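Long-range contacts in alkylpurine DNA glycosylase AlkC (Pseudomonas fluorescens, PDB 5VHV), which excises alkylated purine bases from DNA in base excision repair, and does so without flipping the damaged nucleotide out of the duplex: residues N143-R148 against S186-K191; A150-R155 against R190-N195; Q285-D290 against K310-G315. One frame throughout, in Å; residues are numbered along the deposited sequence.

Contact 1. Residues N143-R148 against S186-K191; sequences NEHVRR and SLYVRK. With nucleotides of chain C.
Glu144 OE2 is gripped by two donors. Ser186 OG reaches it at 2.5 Å, arriving on the anti side and tilted out of the carboxylate plane. Water 1 also donates to Glu144 OE2 and accepts from Tyr188 N. These residues lie at the starts of helices 144-152 and 187-201, neighbours in the HEAT-like helical solenoid known from the AlkC and AlkD family. The two short helical segments run parallel, 2° apart, with axes 8.7 Å apart. Both helices are N-capped. Asn143 OD1 accepts from His145 N. Ser186 OG accepts from Val189 N at 3.1 Å, so one hydroxyl caps its own helix and ties it to the other.

Arg148 crosses the Tyr188 ring face at a slant. With CG anti to the backbone N (chi1 -172°), Arg148 CG stands 3.5 Å from the Tyr188 ring centroid, a CH-pi contact over the face; the bend at chi2 then carries CD and the guanidinium on across the ring. The guanidinium continues nearly parallel to the ring, 13° apart, with Tyr188 OH over its rim. Its far end meets DNA: Arg148 NH2 donates to OP1 of DG8 of chain C at 3.1 Å. Water 3 accepts from Arg148 NE and donates to both that OP1 and Tyr188 O. Glu117 holds Arg148 NH1 in a salt bridge. Val189 CG2 packs 3.5 Å from Glu144 O. The His145 side chain crosses that of Tyr188 at about a right angle. Water 2, in the plane of the His145 ring, lies 2.8 Å from both His145 ND1 and Tyr188 OH.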
loop_
_atom_site.group_PDB
_atom_site.type_symbol
_atom_site.label_atom_id
_atom_site.label_comp_id
_atom_site.label_asym_id
_atom_site.label_seq_id
_atom_site.Cartn_x
_atom_site.Cartn_y
_atom_site.Cartn_z
ATOM N N ASN A 143 11.402 -14.195 -12.210
ATOM C CA ASN A 143 11.540 -13.946 -10.779
ATOM C C ASN A 143 10.374 -13.101 -10.272
ATOM O O ASN A 143 10.132 -12.001 -10.774
ATOM C CB ASN A 143 12.872 -13.261 -10.496
ATOM C CG ASN A 143 13.161 -13.117 -8.993
ATOM O OD1 ASN A 143 12.269 -12.833 -8.200
ATOM N ND2 ASN A 143 14.398 -13.368 -8.605
ATOM N N GLU A 144 9.658 -13.617 -9.273
ATOM C CA GLU A 144 8.493 -12.900 -8.763
ATOM C C GLU A 144 8.870 -11.539 -8.187
ATOM O O GLU A 144 8.057 -10.612 -8.249
ATOM C CB GLU A 144 7.761 -13.738 -7.714
ATOM C CG GLU A 144 8.474 -13.896 -6.397
ATOM C CD GLU A 144 7.668 -14.738 -5.421
ATOM O OE1 GLU A 144 8.169 -15.781 -4.983
ATOM O OE2 GLU A 144 6.518 -14.372 -5.101
ATOM N N HIS A 145 10.084 -11.386 -7.628
ATOM C CA HIS A 145 10.498 -10.069 -7.135
ATOM C C HIS A 145 10.615 -9.060 -8.258
ATOM O O HIS A 145 10.308 -7.871 -8.068
ATOM C CB HIS A 145 11.841 -10.151 -6.409
ATOM C CG HIS A 145 11.790 -10.958 -5.164
ATOM N ND1 HIS A 145 11.393 -10.423 -3.959
ATOM C CD2 HIS A 145 12.087 -12.256 -4.927
ATOM C CE1 HIS A 145 11.438 -11.362 -3.032
ATOM N NE2 HIS A 145 11.845 -12.487 -3.594
ATOM N N VAL A 146 11.039 -9.512 -9.433
ATOM C CA VAL A 146 11.206 -8.602 -10.556
ATOM C C VAL A 146 9.847 -8.238 -11.155
ATOM O O VAL A 146 9.594 -7.080 -11.497
ATOM C CB VAL A 146 12.167 -9.251 -11.575
ATOM C CG1 VAL A 146 12.314 -8.406 -12.858
ATOM C CG2 VAL A 146 13.538 -9.489 -10.906
ATOM N N ARG A 147 8.932 -9.201 -11.253
ATOM C CA ARG A 147 7.586 -8.890 -11.723
ATOM C C ARG A 147 6.888 -7.941 -10.768
ATOM O O ARG A 147 6.200 -7.003 -11.197
ATOM C CB ARG A 147 6.770 -10.167 -11.886
ATOM C CG ARG A 147 7.337 -11.123 -12.958
ATOM C CD ARG A 147 6.311 -12.129 -13.431
ATOM N NE ARG A 147 5.700 -12.936 -12.356
ATOM C CZ ARG A 147 6.309 -13.948 -11.740
ATOM N NH1 ARG A 147 7.557 -14.286 -12.055
ATOM N NH2 ARG A 147 5.664 -14.621 -10.798
ATOM N N ARG A 148 7.060 -8.160 -9.465
ATOM C CA ARG A 148 6.418 -7.291 -8.486
ATOM C C ARG A 148 6.924 -5.860 -8.598
ATOM O O ARG A 148 6.146 -4.900 -8.492
ATOM C CB ARG A 148 6.635 -7.870 -7.081
ATOM C CG ARG A 148 5.855 -7.161 -5.969
ATOM C CD ARG A 148 6.613 -5.970 -5.371
ATOM N NE ARG A 148 5.939 -5.513 -4.154
ATOM C CZ ARG A 148 6.358 -4.526 -3.370
ATOM N NH1 ARG A 148 7.483 -3.863 -3.659
ATOM N NH2 ARG A 148 5.649 -4.218 -2.277
ATOM N N SER A 186 2.160 -15.612 -8.083
ATOM C CA SER A 186 2.788 -15.080 -6.877
ATOM C C SER A 186 1.818 -14.167 -6.128
ATOM O O SER A 186 1.358 -13.166 -6.678
ATOM C CB SER A 186 4.044 -14.287 -7.242
ATOM O OG SER A 186 4.444 -13.403 -6.186
ATOM N N LEU A 187 1.553 -14.480 -4.858
ATOM C CA LEU A 187 0.742 -13.578 -4.036
ATOM C C LEU A 187 1.372 -12.195 -3.938
ATOM O O LEU A 187 0.671 -11.175 -3.951
ATOM C CB LEU A 187 0.573 -14.178 -2.637
ATOM C CG LEU A 187 -0.191 -13.325 -1.628
ATOM C CD1 LEU A 187 -1.588 -12.987 -2.105
ATOM C CD2 LEU A 187 -0.232 -14.058 -0.277
ATOM N N TYR A 188 2.692 -12.150 -3.778
ATOM C CA TYR A 188 3.430 -10.892 -3.720
ATOM C C TYR A 188 3.109 -10.024 -4.925
ATOM O O TYR A 188 2.801 -8.830 -4.797
ATOM C CB TYR A 188 4.915 -11.225 -3.657
ATOM C CG TYR A 188 5.861 -10.078 -3.388
ATOM C CD1 TYR A 188 5.578 -9.108 -2.429
ATOM C CD2 TYR A 188 7.080 -10.012 -4.042
ATOM C CE1 TYR A 188 6.469 -8.086 -2.164
ATOM C CE2 TYR A 188 7.967 -8.996 -3.794
ATOM C CZ TYR A 188 7.659 -8.040 -2.840
ATOM O OH TYR A 188 8.551 -7.041 -2.565
ATOM N N VAL A 189 3.148 -10.625 -6.113
ATOM C CA VAL A 189 2.792 -9.891 -7.322
ATOM C C VAL A 189 1.317 -9.499 -7.294
ATOM O O VAL A 189 0.954 -8.362 -7.638
ATOM C CB VAL A 189 3.131 -10.725 -8.573
ATOM C CG1 VAL A 189 2.620 -10.012 -9.862
ATOM C CG2 VAL A 189 4.633 -10.954 -8.650
ATOM N N ARG A 190 0.434 -10.438 -6.918
ATOM C CA ARG A 190 -0.996 -10.148 -6.970
ATOM C C ARG A 190 -1.353 -8.979 -6.071
ATOM O O ARG A 190 -2.178 -8.139 -6.446
ATOM C CB ARG A 190 -1.826 -11.378 -6.590
ATOM C CG ARG A 190 -1.670 -12.518 -7.575
ATOM C CD ARG A 190 -2.752 -13.588 -7.446
ATOM N NE ARG A 190 -2.750 -14.262 -6.149
ATOM C CZ ARG A 190 -1.971 -15.286 -5.827
ATOM N NH1 ARG A 190 -1.101 -15.766 -6.704
ATOM N NH2 ARG A 190 -2.072 -15.850 -4.621
ATOM N N LYS A 191 -0.743 -8.902 -4.885
ATOM C CA LYS A 191 -0.987 -7.766 -3.997
ATOM C C LYS A 191 -0.680 -6.452 -4.695
ATOM O O LYS A 191 -1.441 -5.482 -4.584
ATOM C CB LYS A 191 -0.128 -7.880 -2.740
ATOM C CG LYS A 191 -0.517 -8.988 -1.795
ATOM C CD LYS A 191 0.479 -9.033 -0.638
ATOM C CE LYS A 191 0.007 -9.995 0.460
ATOM N NZ LYS A 191 1.085 -10.193 1.478
ATOM P P DG C 8 3.213 -5.355 0.343
ATOM O OP1 DG C 8 3.843 -6.139 -0.702
ATOM O OP2 DG C 8 1.760 -5.559 0.688
ATOM O "O5'" DG C 8 3.971 -5.437 1.718
ATOM C "C5'" DG C 8 5.388 -5.279 1.761
ATOM C "C4'" DG C 8 5.848 -5.232 3.193
ATOM O "O4'" DG C 8 5.147 -4.193 3.930
ATOM C "C3'" DG C 8 5.616 -6.514 3.963
ATOM O "O3'" DG C 8 6.745 -6.716 4.814
ATOM C "C2'" DG C 8 4.295 -6.255 4.713
ATOM C "C1'" DG C 8 4.347 -4.757 4.967
ATOM N N9 DG C 8 3.086 -4.041 4.897
ATOM C C8 DG C 8 2.203 -4.056 3.856
ATOM N N7 DG C 8 1.211 -3.231 4.008
ATOM C C5 DG C 8 1.483 -2.595 5.206
ATOM C C6 DG C 8 0.753 -1.597 5.897
ATOM O O6 DG C 8 -0.295 -1.035 5.551
ATOM N N1 DG C 8 1.365 -1.244 7.087
ATOM C C2 DG C 8 2.512 -1.788 7.562
ATOM N N2 DG C 8 2.933 -1.329 8.749
ATOM N N3 DG C 8 3.210 -2.725 6.925
ATOM C C4 DG C 8 2.634 -3.079 5.763
HETATM O O HOH W 1 4.526 -14.648 -3.142
HETATM O O HOH W 2 11.075 -7.671 -3.530
HETATM O O HOH W 3 3.295 -6.488 -3.337
#

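Contact 2. Residues A150-R155 against R190-N195; sequences ASEGSR and RKSVAN
Hydrogen bonds centre on Ser192 OG, which links both sides. Ser151 OG donates to Ser192 OG at 2.8 Å. Ser192 OG donates to the anti lone pair of Glu152 OE1, 2.7 Å away. All three side chains leave the backbone with chi1 near 180°, bringing these groups together between the helices. Water 4 adds a bridge, donating to Glu152 OE1 and accepting from Asn195 ND2.

The charged contact is local. A type I turn from Glu152 to Arg155 folds the chain back, and Arg155 NH1 forms a salt bridge with Glu152 OE2 at 2.9 Å. The oxygen lies near the guanidinium plane, whereas the donor stands above the carboxylate plane. An alanine in place of Glu152 is likely to leave Ser192 OG without its acceptor and strip Arg155 NH1 of its carboxylate partner.

Packing is slight. Asn195 CB sits over one face of the Arg155 guanidinium, 3.6 Å from NH1. Asn195 OD1 is taken by Arg231.

Arg155 NH2 pairs with Asp199 and donates to a modified base of the bound DNA, while Glu152 packs on a DNA sugar. This is consistent with a place in the lesion-binding site of the HEAT-like solenoid, where helix 144-152 ends beside the middle of helix 187-201.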
loop_
_atom_site.group_PDB
_atom_site.type_symbol
_atom_site.label_atom_id
_atom_site.label_comp_id
_atom_site.label_asym_id
_atom_site.label_seq_id
_atom_site.Cartn_x
_atom_site.Cartn_y
_atom_site.Cartn_z
ATOM N N ALA A 150 7.854 -4.400 -11.319
ATOM C CA ALA A 150 7.241 -3.810 -12.511
ATOM C C ALA A 150 5.888 -3.171 -12.190
ATOM O O ALA A 150 5.577 -2.073 -12.672
ATOM C CB ALA A 150 7.091 -4.888 -13.593
ATOM N N SER A 151 5.096 -3.828 -11.332
ATOM C CA SER A 151 3.785 -3.337 -10.923
ATOM C C SER A 151 3.870 -2.290 -9.815
ATOM O O SER A 151 3.148 -1.286 -9.848
ATOM C CB SER A 151 2.930 -4.507 -10.434
ATOM O OG SER A 151 1.697 -4.021 -9.910
ATOM N N GLU A 152 4.715 -2.519 -8.814
ATOM C CA GLU A 152 4.746 -1.648 -7.644
ATOM C C GLU A 152 5.493 -0.350 -7.932
ATOM O O GLU A 152 5.050 0.732 -7.525
ATOM C CB GLU A 152 5.390 -2.390 -6.473
ATOM C CG GLU A 152 5.232 -1.695 -5.122
ATOM C CD GLU A 152 3.839 -1.831 -4.542
ATOM O OE1 GLU A 152 3.003 -2.543 -5.159
ATOM O OE2 GLU A 152 3.574 -1.219 -3.485
ATOM N N GLY A 153 6.610 -0.432 -8.653
ATOM C CA GLY A 153 7.391 0.759 -8.939
ATOM C C GLY A 153 6.686 1.741 -9.840
ATOM O O GLY A 153 7.010 2.931 -9.810
ATOM N N SER A 154 5.747 1.263 -10.653
ATOM C CA SER A 154 5.038 2.103 -11.599
ATOM C C SER A 154 3.728 2.629 -11.029
ATOM O O SER A 154 2.982 3.292 -11.748
ATOM C CB SER A 154 4.793 1.324 -12.894
ATOM O OG SER A 154 3.953 0.183 -12.700
ATOM N N ARG A 155 3.435 2.338 -9.764
ATOM C CA ARG A 155 2.164 2.745 -9.171
ATOM C C ARG A 155 1.962 4.254 -9.276
ATOM O O ARG A 155 2.904 5.030 -9.033
ATOM C CB ARG A 155 2.117 2.364 -7.692
ATOM C CG ARG A 155 1.715 0.940 -7.456
ATOM C CD ARG A 155 1.758 0.620 -5.968
ATOM N NE ARG A 155 0.777 1.392 -5.212
ATOM C CZ ARG A 155 0.444 1.155 -3.943
ATOM N NH1 ARG A 155 1.052 0.196 -3.255
ATOM N NH2 ARG A 155 -0.513 1.881 -3.359
ATOM N N ARG A 190 0.434 -10.438 -6.918
ATOM C CA ARG A 190 -0.996 -10.148 -6.970
ATOM C C ARG A 190 -1.353 -8.979 -6.071
ATOM O O ARG A 190 -2.178 -8.139 -6.446
ATOM C CB ARG A 190 -1.826 -11.378 -6.590
ATOM C CG ARG A 190 -1.670 -12.518 -7.575
ATOM C CD ARG A 190 -2.752 -13.588 -7.446
ATOM N NE ARG A 190 -2.750 -14.262 -6.149
ATOM C CZ ARG A 190 -1.971 -15.286 -5.827
ATOM N NH1 ARG A 190 -1.101 -15.766 -6.704
ATOM N NH2 ARG A 190 -2.072 -15.850 -4.621
ATOM N N LYS A 191 -0.743 -8.902 -4.885
ATOM C CA LYS A 191 -0.987 -7.766 -3.997
ATOM C C LYS A 191 -0.680 -6.452 -4.695
ATOM O O LYS A 191 -1.441 -5.482 -4.584
ATOM C CB LYS A 191 -0.128 -7.880 -2.740
ATOM C CG LYS A 191 -0.517 -8.988 -1.795
ATOM C CD LYS A 191 0.479 -9.033 -0.638
ATOM C CE LYS A 191 0.007 -9.995 0.460
ATOM N NZ LYS A 191 1.085 -10.193 1.478
ATOM N N SER A 192 0.466 -6.394 -5.379
ATOM C CA SER A 192 0.898 -5.187 -6.063
ATOM C C SER A 192 -0.040 -4.821 -7.212
ATOM O O SER A 192 -0.382 -3.647 -7.381
ATOM C CB SER A 192 2.337 -5.378 -6.561
ATOM O OG SER A 192 2.738 -4.248 -7.300
ATOM N N VAL A 193 -0.481 -5.798 -8.004
ATOM C CA VAL A 193 -1.408 -5.482 -9.087
ATOM C C VAL A 193 -2.672 -4.862 -8.506
ATOM O O VAL A 193 -3.195 -3.853 -9.009
ATOM C CB VAL A 193 -1.731 -6.741 -9.917
ATOM C CG1 VAL A 193 -2.764 -6.420 -11.009
ATOM C CG2 VAL A 193 -0.478 -7.312 -10.543
ATOM N N ALA A 194 -3.183 -5.464 -7.439
ATOM C CA ALA A 194 -4.413 -4.978 -6.823
ATOM C C ALA A 194 -4.219 -3.574 -6.287
ATOM O O ALA A 194 -5.103 -2.724 -6.430
ATOM C CB ALA A 194 -4.869 -5.915 -5.702
ATOM N N ASN A 195 -3.077 -3.317 -5.649
ATOM C CA ASN A 195 -2.844 -1.993 -5.077
ATOM C C ASN A 195 -2.631 -0.934 -6.157
ATOM O O ASN A 195 -3.064 0.216 -5.998
ATOM C CB ASN A 195 -1.671 -2.046 -4.100
ATOM C CG ASN A 195 -2.035 -2.795 -2.813
ATOM O OD1 ASN A 195 -3.220 -2.866 -2.407
ATOM N ND2 ASN A 195 -1.039 -3.372 -2.177
HETATM O O HOH W 4 1.617 -3.888 -3.068
#

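Contact 3. Residues Q285-D290 against K310-G315; sequences QKLVVD and KAFSLG
Backbone hydrogen bonds join Leu287 to Phe312 in both directions, and the same double pairing recurs on either side. Gln285 pairs with Leu314 and Val289 with Lys310, which makes six bonds in all. Leu287 N to Phe312 O is 2.8 Å and nearly straight. Gln285 N to Leu314 O, at the end of the strand pair, is longer at 3.1 Å. Lys286 with Ser313 and Val288 with Ala311 are the non-hydrogen-bonded antiparallel pairs between them. Weaker CA-H...O contacts fill in: Ala311 CA lies 3.3 Å from Leu287 O, and Ser313 CA approaches Gln285 O.

The two strands form a beta hairpin, with their short segments at 156° to each other. Strand 305-314 is outermost in a mixed sheet of the C-terminal beta domain, which is consistent with an immunoglobulin-like fold. Strand 285-294 bonds onward through its other edge, where Val288 meets Asn348 and Asp290 meets Leu346.

Apolar side chains gather on the face that carries Leu287, Val289, Phe312 and Leu314. Phe312 CG stands between its backbone N and carbonyl carbon (chi1 70°), which swings the ring across toward the partner strand. Val289 CG2 meets the ring at its edge, 3.9 Å from Phe312 CE1. Leu287 CD1 comes obliquely to Phe312 CZ at 4.1 Å. The same Leu287 methyl touches Leu314 CD2 at 3.9 Å. Lys310 CE lies over one ring face of Phe312. Val289 also packs on Phe275 and Ile322 of other strands. On the other face, Val288 CG2 and Ala311 CB touch loosely.

At the end of the pairing, Gln285 OE1 accepts from Glu252 N. Gln285 NE2 donates to water 5 at 3.0 Å, and that water lies 2.7 Å from Leu314 O.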
loop_
_atom_site.group_PDB
_atom_site.type_symbol
_atom_site.label_atom_id
_atom_site.label_comp_id
_atom_site.label_asym_id
_atom_site.label_seq_id
_atom_site.Cartn_x
_atom_site.Cartn_y
_atom_site.Cartn_z
ATOM N N GLN A 285 -28.626 -14.880 -0.809
ATOM C CA GLN A 285 -28.150 -13.668 -1.457
ATOM C C GLN A 285 -26.811 -13.263 -0.872
ATOM O O GLN A 285 -26.589 -13.350 0.340
ATOM C CB GLN A 285 -29.174 -12.518 -1.345
ATOM C CG GLN A 285 -29.441 -12.012 0.043
ATOM C CD GLN A 285 -30.698 -11.136 0.105
ATOM O OE1 GLN A 285 -30.736 -10.033 -0.457
ATOM N NE2 GLN A 285 -31.739 -11.635 0.778
ATOM N N LYS A 286 -25.917 -12.841 -1.753
ATOM C CA LYS A 286 -24.607 -12.360 -1.352
ATOM C C LYS A 286 -24.718 -10.918 -0.867
ATOM O O LYS A 286 -25.311 -10.068 -1.541
ATOM C CB LYS A 286 -23.625 -12.458 -2.519
ATOM C CG LYS A 286 -23.203 -13.890 -2.861
ATOM C CD LYS A 286 -22.195 -13.927 -4.012
ATOM C CE LYS A 286 -21.905 -15.358 -4.455
ATOM N NZ LYS A 286 -23.143 -16.105 -4.829
ATOM N N LEU A 287 -24.172 -10.653 0.314
ATOM C CA LEU A 287 -24.233 -9.332 0.922
ATOM C C LEU A 287 -22.836 -8.814 1.218
ATOM O O LEU A 287 -21.960 -9.557 1.669
ATOM C CB LEU A 287 -25.031 -9.348 2.231
ATOM C CG LEU A 287 -26.491 -9.810 2.156
ATOM C CD1 LEU A 287 -27.164 -9.743 3.517
ATOM C CD2 LEU A 287 -27.247 -8.964 1.165
ATOM N N VAL A 288 -22.658 -7.521 0.994
ATOM C CA VAL A 288 -21.505 -6.777 1.479
ATOM C C VAL A 288 -22.044 -5.798 2.509
ATOM O O VAL A 288 -22.825 -4.900 2.174
ATOM C CB VAL A 288 -20.758 -6.068 0.346
ATOM C CG1 VAL A 288 -19.736 -5.049 0.922
ATOM C CG2 VAL A 288 -20.047 -7.126 -0.519
ATOM N N VAL A 289 -21.686 -6.018 3.767
ATOM C CA VAL A 289 -22.162 -5.228 4.894
ATOM C C VAL A 289 -20.985 -4.437 5.444
ATOM O O VAL A 289 -20.013 -5.021 5.936
ATOM C CB VAL A 289 -22.771 -6.122 5.983
ATOM C CG1 VAL A 289 -23.342 -5.275 7.105
ATOM C CG2 VAL A 289 -23.864 -7.014 5.400
ATOM N N ASP A 290 -21.084 -3.114 5.373
ATOM C CA ASP A 290 -20.088 -2.207 5.927
ATOM C C ASP A 290 -20.809 -1.202 6.833
ATOM O O ASP A 290 -22.030 -1.246 6.996
ATOM C CB ASP A 290 -19.303 -1.503 4.801
ATOM C CG ASP A 290 -18.416 -2.458 4.006
ATOM O OD1 ASP A 290 -17.948 -3.475 4.578
ATOM O OD2 ASP A 290 -18.156 -2.190 2.811
ATOM N N LYS A 310 -18.695 -7.259 7.230
ATOM C CA LYS A 310 -18.845 -8.670 6.898
ATOM C C LYS A 310 -19.286 -8.800 5.447
ATOM O O LYS A 310 -20.142 -8.046 4.986
ATOM C CB LYS A 310 -19.886 -9.313 7.833
ATOM C CG LYS A 310 -19.854 -10.827 7.926
ATOM C CD LYS A 310 -20.996 -11.326 8.816
ATOM C CE LYS A 310 -21.043 -12.844 8.905
ATOM N NZ LYS A 310 -19.930 -13.401 9.716
ATOM N N ALA A 311 -18.716 -9.764 4.735
ATOM C CA ALA A 311 -19.200 -10.148 3.412
ATOM C C ALA A 311 -19.597 -11.614 3.492
ATOM O O ALA A 311 -18.772 -12.458 3.850
ATOM C CB ALA A 311 -18.135 -9.920 2.342
ATOM N N PHE A 312 -20.844 -11.925 3.179
ATOM C CA PHE A 312 -21.310 -13.294 3.375
ATOM C C PHE A 312 -22.581 -13.521 2.575
ATOM O O PHE A 312 -23.166 -12.591 2.017
ATOM C CB PHE A 312 -21.557 -13.587 4.863
ATOM C CG PHE A 312 -22.748 -12.874 5.424
ATOM C CD1 PHE A 312 -22.734 -11.497 5.580
ATOM C CD2 PHE A 312 -23.888 -13.573 5.790
ATOM C CE1 PHE A 312 -23.834 -10.836 6.079
ATOM C CE2 PHE A 312 -24.986 -12.912 6.300
ATOM C CZ PHE A 312 -24.957 -11.543 6.439
ATOM N N SER A 313 -23.006 -14.784 2.553
ATOM C CA SER A 313 -24.260 -15.202 1.948
ATOM C C SER A 313 -25.293 -15.433 3.041
ATOM O O SER A 313 -25.026 -16.151 4.011
ATOM C CB SER A 313 -24.071 -16.476 1.130
ATOM O OG SER A 313 -25.320 -17.028 0.772
ATOM N N LEU A 314 -26.460 -14.815 2.878
ATOM C CA LEU A 314 -27.577 -14.934 3.807
ATOM C C LEU A 314 -28.621 -15.870 3.209
ATOM O O LEU A 314 -29.169 -15.590 2.136
ATOM C CB LEU A 314 -28.184 -13.559 4.094
ATOM C CG LEU A 314 -29.281 -13.493 5.169
ATOM C CD1 LEU A 314 -28.765 -13.947 6.537
ATOM C CD2 LEU A 314 -29.840 -12.076 5.247
ATOM N N GLY A 315 -28.908 -16.967 3.913
ATOM C CA GLY A 315 -29.870 -17.940 3.414
ATOM C C GLY A 315 -31.271 -17.372 3.295
ATOM O O GLY A 315 -31.627 -16.371 3.908
HETATM O O HOH W 5 -31.464 -14.573 1.276
#

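In the fold
From the N terminus the chain runs through a series of helices (11-24 to 128-138), then reaches helix 144-152, where contact 1 and then contact 2 open. After the 37 residues from 149 to 185, helix 187-201 closes contact 1 and then contact 2. The two loops therefore cross, and they share Arg190 and Lys191. Together they tie helix 144-152 to the first part of helix 187-201, with centres 8 Å apart: contact 1 at the starts, contact 2 further on. Arg148 O packs against Ser192 OG where they touch. Contact 3 follows in series and closes a separate hairpin in the beta domain. Its centre is 31 Å from that of contact 1 and 29 Å from contact 2's.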